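Torso (Bombyx mori, PDB 5AOQ) binds the neurohormone PTTH and, as a probable receptor tyrosine kinase, stimulates MAPK signalling and takes part in initiating metamorphosis, probably by inducing ecdysone production. Local coordinates at residues A[48-53]-A[132-137]; A[60-65]-A[120-125]; A[73-78]-A[105-110]; A[80-85]-A[98-103]. All blocks are in the same frame, centred on the assembly; numbering follows the deposited sequence.

Interaction 1 (A[48-53]-A[132-137])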
# COMPACT_ATOMS: atom_id res chain seq x y z
N THR A 48 15.97 -23.71 -6.39
CA THR A 48 14.62 -23.96 -6.86
C THR A 48 14.57 -23.78 -8.38
O THR A 48 14.84 -22.70 -8.90
CB THR A 48 13.60 -23.01 -6.21
OG1 THR A 48 13.73 -23.06 -4.78
CG2 THR A 48 12.18 -23.39 -6.61
N ASN A 49 14.23 -24.87 -9.06
CA ASN A 49 14.17 -24.90 -10.52
C ASN A 49 12.86 -25.53 -10.99
O ASN A 49 12.63 -26.72 -10.78
CB ASN A 49 15.37 -25.67 -11.08
CG ASN A 49 15.60 -25.41 -12.56
OD1 ASN A 49 14.66 -25.21 -13.32
ND2 ASN A 49 16.87 -25.41 -12.96
N PHE A 50 12.01 -24.72 -11.62
CA PHE A 50 10.72 -25.21 -12.09
C PHE A 50 10.83 -25.94 -13.43
O PHE A 50 9.93 -26.70 -13.80
CB PHE A 50 9.73 -24.05 -12.23
CG PHE A 50 9.17 -23.57 -10.92
CD1 PHE A 50 8.02 -24.15 -10.40
CD2 PHE A 50 9.78 -22.55 -10.21
CE1 PHE A 50 7.50 -23.71 -9.20
CE2 PHE A 50 9.26 -22.11 -9.01
CZ PHE A 50 8.12 -22.70 -8.51
N GLU A 51 11.92 -25.70 -14.14
CA GLU A 51 12.11 -26.27 -15.47
C GLU A 51 12.75 -27.66 -15.39
O GLU A 51 12.75 -28.40 -16.37
CB GLU A 51 12.95 -25.33 -16.33
CG GLU A 51 12.19 -24.08 -16.75
CD GLU A 51 13.04 -23.10 -17.54
OE1 GLU A 51 14.13 -22.74 -17.06
OE2 GLU A 51 12.60 -22.68 -18.63
N GLU A 52 13.28 -28.00 -14.22
CA GLU A 52 13.88 -29.31 -13.99
C GLU A 52 12.94 -30.25 -13.23
O GLU A 52 13.30 -31.39 -12.94
CB GLU A 52 15.20 -29.18 -13.21
CG GLU A 52 16.32 -28.53 -14.00
CD GLU A 52 17.63 -28.53 -13.23
OE1 GLU A 52 17.60 -28.66 -11.99
OE2 GLU A 52 18.70 -28.39 -13.87
N THR A 53 11.74 -29.76 -12.92
CA THR A 53 10.77 -30.54 -12.17
C THR A 53 9.85 -31.32 -13.10
O THR A 53 9.49 -30.84 -14.17
CB THR A 53 9.92 -29.64 -11.25
OG1 THR A 53 10.78 -28.74 -10.54
CG2 THR A 53 9.12 -30.47 -10.26
N GLN A 132 10.06 -31.29 -6.00
CA GLN A 132 9.82 -32.64 -6.47
C GLN A 132 8.62 -32.60 -7.42
O GLN A 132 7.88 -31.62 -7.44
CB GLN A 132 9.58 -33.61 -5.31
CG GLN A 132 8.32 -33.36 -4.50
CD GLN A 132 8.20 -34.30 -3.32
OE1 GLN A 132 7.16 -34.94 -3.11
NE2 GLN A 132 9.26 -34.39 -2.52
N ASP A 133 8.46 -33.66 -8.20
CA ASP A 133 7.50 -33.67 -9.30
C ASP A 133 6.08 -33.29 -8.88
O ASP A 133 5.61 -33.66 -7.80
CB ASP A 133 7.49 -35.05 -9.96
CG ASP A 133 8.84 -35.43 -10.53
OD1 ASP A 133 9.86 -34.82 -10.12
OD2 ASP A 133 8.90 -36.32 -11.40
N TRP A 134 5.40 -32.54 -9.75
CA TRP A 134 4.06 -32.04 -9.49
C TRP A 134 3.04 -33.17 -9.33
O TRP A 134 3.15 -34.21 -9.98
CB TRP A 134 3.61 -31.11 -10.61
CG TRP A 134 4.38 -29.82 -10.66
CD1 TRP A 134 5.45 -29.53 -11.45
CD2 TRP A 134 4.13 -28.65 -9.86
NE1 TRP A 134 5.88 -28.25 -11.20
CE2 TRP A 134 5.10 -27.69 -10.23
CE3 TRP A 134 3.20 -28.33 -8.88
CZ2 TRP A 134 5.15 -26.43 -9.65
CZ3 TRP A 134 3.25 -27.07 -8.30
CH2 TRP A 134 4.22 -26.14 -8.69
N MET A 135 2.06 -32.95 -8.45
CA MET A 135 0.98 -33.91 -8.23
C MET A 135 -0.35 -33.31 -8.67
O MET A 135 -0.70 -32.20 -8.28
CB MET A 135 0.93 -34.33 -6.76
CG MET A 135 2.21 -34.97 -6.27
SD MET A 135 2.06 -35.68 -4.62
CE MET A 135 3.73 -36.27 -4.36
N GLU A 136 -1.08 -34.07 -9.48
CA GLU A 136 -2.32 -33.59 -10.07
C GLU A 136 -3.42 -33.45 -9.01
O GLU A 136 -3.69 -34.39 -8.26
CB GLU A 136 -2.77 -34.55 -11.17
CG GLU A 136 -3.85 -34.01 -12.09
CD GLU A 136 -4.08 -34.89 -13.30
OE1 GLU A 136 -3.58 -36.04 -13.31
OE2 GLU A 136 -4.76 -34.44 -14.25
N GLY A 137 -4.03 -32.27 -8.97
CA GLY A 137 -5.07 -31.97 -8.01
C GLY A 137 -6.44 -31.92 -8.66
O GLY A 137 -6.61 -32.42 -9.78

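Interaction 2 (A[60-65]-A[120-125])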
# COMPACT_ATOMS: atom_id res chain seq x y z
N SER A 60 -2.81 -35.76 -6.17
CA SER A 60 -2.60 -34.89 -5.02
C SER A 60 -3.63 -35.15 -3.93
O SER A 60 -4.78 -35.47 -4.21
CB SER A 60 -2.66 -33.43 -5.47
OG SER A 60 -2.17 -32.59 -4.45
N THR A 61 -3.20 -35.03 -2.67
CA THR A 61 -4.07 -35.28 -1.53
C THR A 61 -4.86 -34.02 -1.15
O THR A 61 -5.64 -34.04 -0.20
CB THR A 61 -3.28 -35.76 -0.30
OG1 THR A 61 -2.37 -34.75 0.13
CG2 THR A 61 -2.51 -37.04 -0.61
N VAL A 62 -4.63 -32.94 -1.88
CA VAL A 62 -5.29 -31.67 -1.62
C VAL A 62 -6.81 -31.82 -1.69
O VAL A 62 -7.32 -32.64 -2.45
CB VAL A 62 -4.83 -30.58 -2.62
CG1 VAL A 62 -5.63 -29.29 -2.44
CG2 VAL A 62 -3.35 -30.31 -2.45
N LYS A 63 -7.51 -31.02 -0.89
CA LYS A 63 -8.97 -30.99 -0.91
C LYS A 63 -9.48 -29.55 -0.85
O LYS A 63 -9.11 -28.79 0.04
CB LYS A 63 -9.55 -31.79 0.25
CG LYS A 63 -10.17 -33.13 -0.14
CD LYS A 63 -11.35 -32.98 -1.11
CE LYS A 63 -12.47 -32.12 -0.53
NZ LYS A 63 -13.64 -32.04 -1.45
N VAL A 64 -10.33 -29.20 -1.81
CA VAL A 64 -10.96 -27.89 -1.82
C VAL A 64 -12.06 -27.82 -0.77
O VAL A 64 -13.06 -28.53 -0.88
CB VAL A 64 -11.56 -27.56 -3.21
CG1 VAL A 64 -12.21 -26.18 -3.20
CG2 VAL A 64 -10.48 -27.63 -4.29
N ARG A 65 -11.87 -26.98 0.23
CA ARG A 65 -12.86 -26.82 1.29
C ARG A 65 -13.82 -25.67 0.99
O ARG A 65 -15.02 -25.79 1.19
CB ARG A 65 -12.17 -26.58 2.64
CG ARG A 65 -11.30 -27.74 3.11
CD ARG A 65 -12.10 -29.02 3.25
NE ARG A 65 -11.32 -30.12 3.82
CZ ARG A 65 -11.78 -31.35 4.01
NH1 ARG A 65 -13.03 -31.65 3.68
NH2 ARG A 65 -10.99 -32.28 4.53
N ILE A 120 -5.54 -27.25 -9.67
CA ILE A 120 -4.59 -27.13 -8.58
C ILE A 120 -3.46 -28.13 -8.77
O ILE A 120 -3.70 -29.29 -9.10
CB ILE A 120 -5.25 -27.36 -7.21
CG1 ILE A 120 -6.50 -26.49 -7.06
CG2 ILE A 120 -4.26 -27.08 -6.08
CD1 ILE A 120 -7.34 -26.80 -5.84
N TRP A 121 -2.23 -27.68 -8.55
CA TRP A 121 -1.07 -28.57 -8.55
C TRP A 121 -0.20 -28.29 -7.33
O TRP A 121 0.10 -27.13 -7.02
CB TRP A 121 -0.26 -28.40 -9.84
CG TRP A 121 -0.95 -28.94 -11.05
CD1 TRP A 121 -1.87 -28.30 -11.82
CD2 TRP A 121 -0.77 -30.23 -11.64
NE1 TRP A 121 -2.27 -29.11 -12.86
CE2 TRP A 121 -1.61 -30.30 -12.77
CE3 TRP A 121 0.03 -31.34 -11.33
CZ2 TRP A 121 -1.69 -31.44 -13.57
CZ3 TRP A 121 -0.05 -32.46 -12.13
CH2 TRP A 121 -0.90 -32.50 -13.24
N SER A 122 0.19 -29.36 -6.64
CA SER A 122 0.91 -29.26 -5.37
C SER A 122 2.32 -29.83 -5.45
O SER A 122 2.61 -30.69 -6.28
CB SER A 122 0.13 -29.98 -4.27
OG SER A 122 0.06 -31.38 -4.50
N THR A 123 3.20 -29.33 -4.58
CA THR A 123 4.58 -29.82 -4.49
C THR A 123 5.13 -29.71 -3.08
O THR A 123 4.73 -28.83 -2.31
CB THR A 123 5.51 -29.04 -5.44
OG1 THR A 123 5.10 -29.25 -6.80
CG2 THR A 123 6.96 -29.47 -5.29
N TYR A 124 6.04 -30.61 -2.73
CA TYR A 124 6.81 -30.52 -1.49
C TYR A 124 8.20 -29.94 -1.76
O TYR A 124 8.90 -30.40 -2.66
CB TYR A 124 6.92 -31.89 -0.82
CG TYR A 124 5.59 -32.48 -0.43
CD1 TYR A 124 4.95 -32.09 0.73
CD2 TYR A 124 4.97 -33.44 -1.22
CE1 TYR A 124 3.74 -32.63 1.10
CE2 TYR A 124 3.75 -33.99 -0.86
CZ TYR A 124 3.14 -33.57 0.30
OH TYR A 124 1.93 -34.11 0.67
N LEU A 125 8.58 -28.94 -0.98
CA LEU A 125 9.86 -28.26 -1.16
C LEU A 125 10.96 -28.86 -0.29
O LEU A 125 10.71 -29.31 0.82
CB LEU A 125 9.72 -26.77 -0.84
CG LEU A 125 9.07 -25.90 -1.91
CD1 LEU A 125 8.64 -24.56 -1.32
CD2 LEU A 125 10.03 -25.69 -3.06

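Interaction 3 (A[73-78]-A[105-110])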
# COMPACT_ATOMS: atom_id res chain seq x y z
N ARG A 73 -10.01 -21.74 -0.91
CA ARG A 73 -9.37 -22.18 0.33
C ARG A 73 -9.40 -23.70 0.46
O ARG A 73 -10.46 -24.31 0.42
CB ARG A 73 -10.05 -21.53 1.52
CG ARG A 73 -9.90 -20.02 1.51
CD ARG A 73 -10.70 -19.37 2.60
NE ARG A 73 -10.79 -17.93 2.38
CZ ARG A 73 -11.47 -17.09 3.15
NH1 ARG A 73 -12.14 -17.54 4.20
NH2 ARG A 73 -11.48 -15.80 2.86
N PHE A 74 -8.21 -24.29 0.62
CA PHE A 74 -8.07 -25.74 0.62
C PHE A 74 -7.31 -26.25 1.85
O PHE A 74 -6.66 -25.49 2.57
CB PHE A 74 -7.34 -26.20 -0.65
CG PHE A 74 -6.01 -25.54 -0.85
CD1 PHE A 74 -4.87 -26.08 -0.30
CD2 PHE A 74 -5.91 -24.36 -1.58
CE1 PHE A 74 -3.64 -25.47 -0.48
CE2 PHE A 74 -4.69 -23.75 -1.76
CZ PHE A 74 -3.56 -24.30 -1.21
N GLU A 75 -7.40 -27.57 2.05
CA GLU A 75 -6.73 -28.25 3.15
C GLU A 75 -5.76 -29.30 2.62
O GLU A 75 -5.99 -29.91 1.58
CB GLU A 75 -7.75 -28.91 4.07
CG GLU A 75 -7.15 -29.59 5.30
CD GLU A 75 -8.16 -30.40 6.08
OE1 GLU A 75 -9.35 -30.40 5.70
OE2 GLU A 75 -7.76 -31.05 7.07
N THR A 76 -4.67 -29.51 3.36
CA THR A 76 -3.68 -30.52 3.02
C THR A 76 -3.38 -31.40 4.23
O THR A 76 -3.85 -31.13 5.33
CB THR A 76 -2.37 -29.88 2.55
OG1 THR A 76 -1.62 -29.40 3.67
CG2 THR A 76 -2.65 -28.72 1.61
N GLU A 77 -2.60 -32.45 4.01
CA GLU A 77 -2.15 -33.29 5.10
C GLU A 77 -0.89 -32.66 5.69
O GLU A 77 -0.07 -32.10 4.95
CB GLU A 77 -1.88 -34.71 4.60
CG GLU A 77 -3.14 -35.42 4.12
CD GLU A 77 -2.87 -36.82 3.61
OE1 GLU A 77 -1.71 -37.13 3.28
OE2 GLU A 77 -3.83 -37.62 3.55
N PRO A 78 -0.73 -32.74 7.02
CA PRO A 78 0.40 -32.07 7.67
C PRO A 78 1.74 -32.64 7.20
O PRO A 78 2.00 -33.83 7.39
CB PRO A 78 0.17 -32.34 9.16
CG PRO A 78 -0.65 -33.58 9.19
CD PRO A 78 -1.53 -33.51 7.98
N ASN A 105 1.44 -26.64 9.20
CA ASN A 105 0.16 -26.02 8.87
C ASN A 105 -0.48 -26.80 7.72
O ASN A 105 0.23 -27.42 6.93
CB ASN A 105 0.35 -24.55 8.49
CG ASN A 105 -0.92 -23.74 8.69
OD1 ASN A 105 -2.03 -24.25 8.53
ND2 ASN A 105 -0.75 -22.46 9.03
N VAL A 106 -1.80 -26.76 7.64
CA VAL A 106 -2.53 -27.62 6.70
C VAL A 106 -3.52 -26.87 5.81
O VAL A 106 -3.95 -27.39 4.78
CB VAL A 106 -3.31 -28.71 7.47
CG1 VAL A 106 -2.35 -29.70 8.11
CG2 VAL A 106 -4.23 -28.09 8.51
N PHE A 107 -3.88 -25.65 6.19
CA PHE A 107 -4.83 -24.85 5.42
C PHE A 107 -4.13 -23.82 4.55
O PHE A 107 -3.13 -23.23 4.96
CB PHE A 107 -5.83 -24.16 6.35
CG PHE A 107 -6.87 -25.09 6.91
CD1 PHE A 107 -7.94 -25.50 6.12
CD2 PHE A 107 -6.79 -25.55 8.21
CE1 PHE A 107 -8.90 -26.35 6.62
CE2 PHE A 107 -7.76 -26.40 8.71
CZ PHE A 107 -8.81 -26.81 7.92
N GLY A 108 -4.65 -23.61 3.34
CA GLY A 108 -4.07 -22.64 2.43
C GLY A 108 -5.09 -21.98 1.52
O GLY A 108 -6.22 -22.47 1.39
N GLU A 109 -4.69 -20.88 0.90
CA GLU A 109 -5.58 -20.11 0.02
C GLU A 109 -4.91 -19.72 -1.29
O GLU A 109 -3.72 -19.39 -1.33
CB GLU A 109 -6.08 -18.86 0.74
CG GLU A 109 -7.08 -18.04 -0.08
CD GLU A 109 -7.53 -16.79 0.64
OE1 GLU A 109 -6.83 -16.34 1.57
OE2 GLU A 109 -8.59 -16.24 0.26
N LEU A 110 -5.70 -19.74 -2.37
CA LEU A 110 -5.26 -19.34 -3.70
C LEU A 110 -6.23 -18.33 -4.30
O LEU A 110 -7.44 -18.56 -4.32
CB LEU A 110 -5.15 -20.56 -4.61
CG LEU A 110 -3.92 -21.43 -4.43
CD1 LEU A 110 -4.16 -22.83 -4.96
CD2 LEU A 110 -2.73 -20.80 -5.13

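Interaction 4 (A[80-85]-A[98-103])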
# COMPACT_ATOMS: atom_id res chain seq x y z
N GLU A 80 6.10 -32.28 7.02
CA GLU A 80 7.30 -31.77 7.66
C GLU A 80 7.99 -30.73 6.77
O GLU A 80 8.72 -29.87 7.27
CB GLU A 80 8.26 -32.91 7.98
CG GLU A 80 8.70 -33.72 6.76
CD GLU A 80 9.60 -34.88 7.12
OE1 GLU A 80 9.86 -35.09 8.32
OE2 GLU A 80 10.05 -35.59 6.19
N HIS A 81 7.75 -30.82 5.47
CA HIS A 81 8.37 -29.92 4.50
C HIS A 81 7.43 -28.79 4.11
O HIS A 81 6.23 -28.85 4.37
CB HIS A 81 8.79 -30.69 3.25
CG HIS A 81 9.48 -31.99 3.52
ND1 HIS A 81 10.77 -32.07 4.01
CD2 HIS A 81 9.05 -33.27 3.37
CE1 HIS A 81 11.11 -33.34 4.15
NE2 HIS A 81 10.08 -34.08 3.77
N TRP A 82 7.98 -27.76 3.47
CA TRP A 82 7.18 -26.71 2.88
C TRP A 82 6.32 -27.30 1.77
O TRP A 82 6.68 -28.33 1.20
CB TRP A 82 8.06 -25.59 2.32
CG TRP A 82 8.39 -24.52 3.30
CD1 TRP A 82 9.40 -24.52 4.21
CD2 TRP A 82 7.71 -23.27 3.46
NE1 TRP A 82 9.39 -23.36 4.93
CE2 TRP A 82 8.36 -22.57 4.49
CE3 TRP A 82 6.61 -22.68 2.83
CZ2 TRP A 82 7.95 -21.31 4.91
CZ3 TRP A 82 6.20 -21.43 3.25
CH2 TRP A 82 6.87 -20.75 4.28
N GLN A 83 5.21 -26.65 1.46
CA GLN A 83 4.38 -27.08 0.33
C GLN A 83 4.05 -25.92 -0.60
O GLN A 83 3.61 -24.86 -0.15
CB GLN A 83 3.10 -27.74 0.83
CG GLN A 83 3.33 -28.95 1.71
CD GLN A 83 2.03 -29.66 2.08
OE1 GLN A 83 1.75 -29.90 3.25
NE2 GLN A 83 1.24 -30.00 1.07
N LEU A 84 4.25 -26.14 -1.90
CA LEU A 84 3.92 -25.16 -2.92
C LEU A 84 2.69 -25.59 -3.71
O LEU A 84 2.55 -26.76 -4.07
CB LEU A 84 5.10 -24.95 -3.87
CG LEU A 84 4.85 -24.09 -5.11
CD1 LEU A 84 4.45 -22.67 -4.73
CD2 LEU A 84 6.08 -24.07 -6.00
N PHE A 85 1.80 -24.63 -3.95
CA PHE A 85 0.57 -24.88 -4.69
C PHE A 85 0.37 -23.86 -5.79
O PHE A 85 0.65 -22.67 -5.60
CB PHE A 85 -0.63 -24.86 -3.74
CG PHE A 85 -0.53 -25.87 -2.64
CD1 PHE A 85 0.24 -25.61 -1.52
CD2 PHE A 85 -1.17 -27.08 -2.74
CE1 PHE A 85 0.34 -26.53 -0.51
CE2 PHE A 85 -1.07 -28.01 -1.73
CZ PHE A 85 -0.31 -27.74 -0.62
N PHE A 98 -0.40 -18.70 -7.10
CA PHE A 98 0.25 -19.72 -6.28
C PHE A 98 0.17 -19.40 -4.80
O PHE A 98 -0.15 -18.28 -4.40
CB PHE A 98 1.72 -19.86 -6.69
CG PHE A 98 2.59 -18.76 -6.17
CD1 PHE A 98 2.70 -17.56 -6.85
CD2 PHE A 98 3.30 -18.92 -4.99
CE1 PHE A 98 3.50 -16.54 -6.36
CE2 PHE A 98 4.11 -17.91 -4.50
CZ PHE A 98 4.20 -16.72 -5.19
N THR A 99 0.47 -20.41 -3.97
CA THR A 99 0.58 -20.20 -2.53
C THR A 99 1.52 -21.22 -1.90
O THR A 99 1.62 -22.37 -2.35
CB THR A 99 -0.80 -20.28 -1.83
OG1 THR A 99 -0.64 -19.97 -0.44
CG2 THR A 99 -1.40 -21.67 -1.97
N LEU A 100 2.22 -20.78 -0.86
CA LEU A 100 3.19 -21.61 -0.15
C LEU A 100 2.73 -21.94 1.27
O LEU A 100 2.73 -21.07 2.14
CB LEU A 100 4.54 -20.91 -0.10
CG LEU A 100 5.36 -21.00 -1.39
CD1 LEU A 100 6.46 -19.98 -1.36
CD2 LEU A 100 5.94 -22.39 -1.55
N ILE A 101 2.35 -23.19 1.50
CA ILE A 101 1.95 -23.62 2.83
C ILE A 101 3.18 -23.98 3.67
O ILE A 101 3.98 -24.85 3.30
CB ILE A 101 0.98 -24.83 2.78
CG1 ILE A 101 -0.36 -24.37 2.21
CG2 ILE A 101 0.81 -25.46 4.17
CD1 ILE A 101 -1.46 -25.41 2.22
N GLU A 102 3.32 -23.27 4.79
CA GLU A 102 4.36 -23.52 5.77
C GLU A 102 4.19 -24.92 6.37
O GLU A 102 3.06 -25.38 6.53
CB GLU A 102 4.30 -22.45 6.87
CG GLU A 102 5.42 -22.51 7.89
CD GLU A 102 5.27 -21.45 8.97
OE1 GLU A 102 4.40 -20.56 8.82
OE2 GLU A 102 6.02 -21.50 9.97
N PRO A 103 5.30 -25.60 6.70
CA PRO A 103 5.20 -26.95 7.28
C PRO A 103 4.30 -27.03 8.51
O PRO A 103 4.07 -26.01 9.17
CB PRO A 103 6.66 -27.29 7.65
CG PRO A 103 7.41 -25.99 7.56
CD PRO A 103 6.71 -25.21 6.51

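Interaction 1 (A[48-53]-A[132-137])
F50 and W134 meet edge to edge: F50 CE1 comes within 3.6 Å of W134 CZ2, each rim atom lying near the plane of the other ring, so neither face is used between these two rings and there is no stack. This is the buried half of the contact. V30 of helix 27-38 lies against F50, W121 and I86 lie against W134, and L84 reaches both rings. Closer to the surface, T53 continues the close packing. Its methyl CG2, anti to the backbone N, touches 132-134, lying 3.3 Å from Q132 O and approaching W134 CD1 obliquely. That torsion leaves OG1 beside the backbone N, where it donates to N49 O at 2.7 Å in the plane of that carbonyl; L131 O is a weak second partner. N49 also closes an Asx turn, OD1 accepting from E51 N at 2.9 Å. The solvent side is looser. Q132 CB points away from 48-53, and D133 OD1 stays 4.4 Å from T53 CG2 while taking a weak bond from the backbone N of G54. The loop after helix 27-38 is thus laid against strand 134-140 of the first FN3 domain and the residues leading into it. Carbon meets carbon here, plus one methyl on a carbonyl oxygen; with N49 OD1 and T53 OG1 bonded within the loop, the contact rests on fit rather than on polar bonds between the segments.

Interaction 2 (A[60-65]-A[120-125])
S60 and S122 join hydroxyl to hydroxyl, OG to OG at 2.5 Å, and either could be the donor. S60 reaches across with OG anti to its backbone N (chi1 -167°), whereas S122 OG sits between its own N and carbonyl carbon. S122 CB meets V62 CG2 at 3.9 Å, so the polar pair passes directly into the apolar part. I120 carries that part. Its CB heads toward 60-65 without itself touching, and there the side chain divides. The short branch, CG2, makes a loose contact with V62 CG1 at 4.5 Å. The long branch runs beside the backbone N through CG1, which touches nothing in 60-65, and continues extended (chi2 171°) until the tip, CD1, closes on V64 CG2 at 3.6 Å. T61 OG1 and Y124 OH remain 4.4 Å apart at the rim. The path of 60-65 explains the sequence of partners: S60 is bonded through its backbone to E136 of strand 134-140, but K63 is bonded to E75 of strand 71-75. The chain therefore changes sheets here; V62 CB points to strand 118-124 and V64 reaches it with CG2, as expected between the layers of an FN3-type beta-sandwich. F74 and F85 close in on V62, and L87 on I120. One hydroxyl pair at the crossing, followed by branched aliphatic tips, implies that the hydroxyl of buried S122 is met by that of partly exposed S60, while the layers beyond are held by dispersion and exclusion of water.

Interaction 3 (A[73-78]-A[105-110])
F74 and G108 exchange two backbone hydrogen bonds, F74 N to G108 O at 2.8 Å and G108 N to F74 O at 2.9 Å; two residues on, T76 N donates to V106 O at 2.7 Å. R73 and E109 flank this pair, running side by side in the same direction. Their salt bridge is weak, R73 NE to E109 OE2 at 3.5 Å, with OE2 at the guanidinium edge and the carboxylate plane turned 83° from it. Each has another partner: R73 NH2 pairs with D190 and E109 OE1 with K204, both implicated in PTTH binding, and E109 also packs against E28 of the Preproptth chain. The strands pair antiparallel, 107-111 being outermost within this chain in the three-stranded layer of the first FN3 beta-sandwich. R73, E75, F107 and E109 project from one face of it and F74 from the other. E75 CG lies over the face of the F107 ring, 4.3 Å from its centroid, while OE1 is bridged to R65. F74 puts CG between its N and carbonyl carbon (chi1 56°), which folds the ring back over its strand neighbour: G108 CA sits above the ring face, 4.2 Å from the centroid, in a CH-pi contact that a residue lacking a side chain accommodates. Beyond it L110 CD1 reaches F74 CE2 obliquely. At the far end, P78 CB lies alongside V106 CG1 at 3.8 Å.

Interaction 4 (A[80-85]-A[98-103])
W82 lays one indole face against E102 and P103, which follow strand 98-101, beside the antiparallel beta hairpin of strands 83-88 and 98-101. P103 CD stands almost on the normal of the five-membered ring, 3.5 Å from its centroid and 4° off axis. E102 CA covers the six-membered ring on the same face, 3.8 Å from that centroid, so two successive residues each take one ring in a CH-pi contact. The indole edge is turned to L100, whose O lies near the ring plane, 3.7 Å from W82 CZ3. Y37 of helix 27-38 adds an edge-to-face ring contact. From W82 the strands zip inward. Q83 with I101 and F85 with T99 are hydrogen-bonded pairs, each with two backbone bonds, the I101 N to Q83 O bond being 2.7 Å. L84 and L100 form the non-hydrogen-bonded pair between them, and their side chains cross obliquely on the helix-facing side, L84 CD1 against L100 CD2 at 3.5 Å. F85 and I101 project from the other face, toward strand 71-75. F85 CG lies beside its backbone N (chi1 -59°), which brings the ring to I101, F85 CE1 meeting I101 CD1 at 3.5 Å at an oblique angle. The F74 ring meets that of F85 with its plane inclined. T99 O lies at the F85 ring edge, near its plane, and the methyl CG2 of T99 rests 3.7 Å from F85 CB.

Overall arrangement
All four contacts belong to the first FN3 domain. Interactions 1, 2 and 4 share the four-stranded sheet: M135 pairs with S122, and T123 with L84, through backbone bonds. Strand 63-68 of interaction 2 and the strands of interaction 3 form the facing three-stranded layer. Interactions 3 and 4 touch where L110 CD2 lies 3.2 Å from F98 C. Interactions 2 and 3 have centres about 8 Å apart, whereas 1 and 3 are about 18 Å apart, centre to centre, and do not touch. Interaction 3 lies nearest the hormone site: R73 and E109 are about 3 Å from D190 and K204, side chain to side chain, against about 10 Å from T99 of interaction 4 to K204.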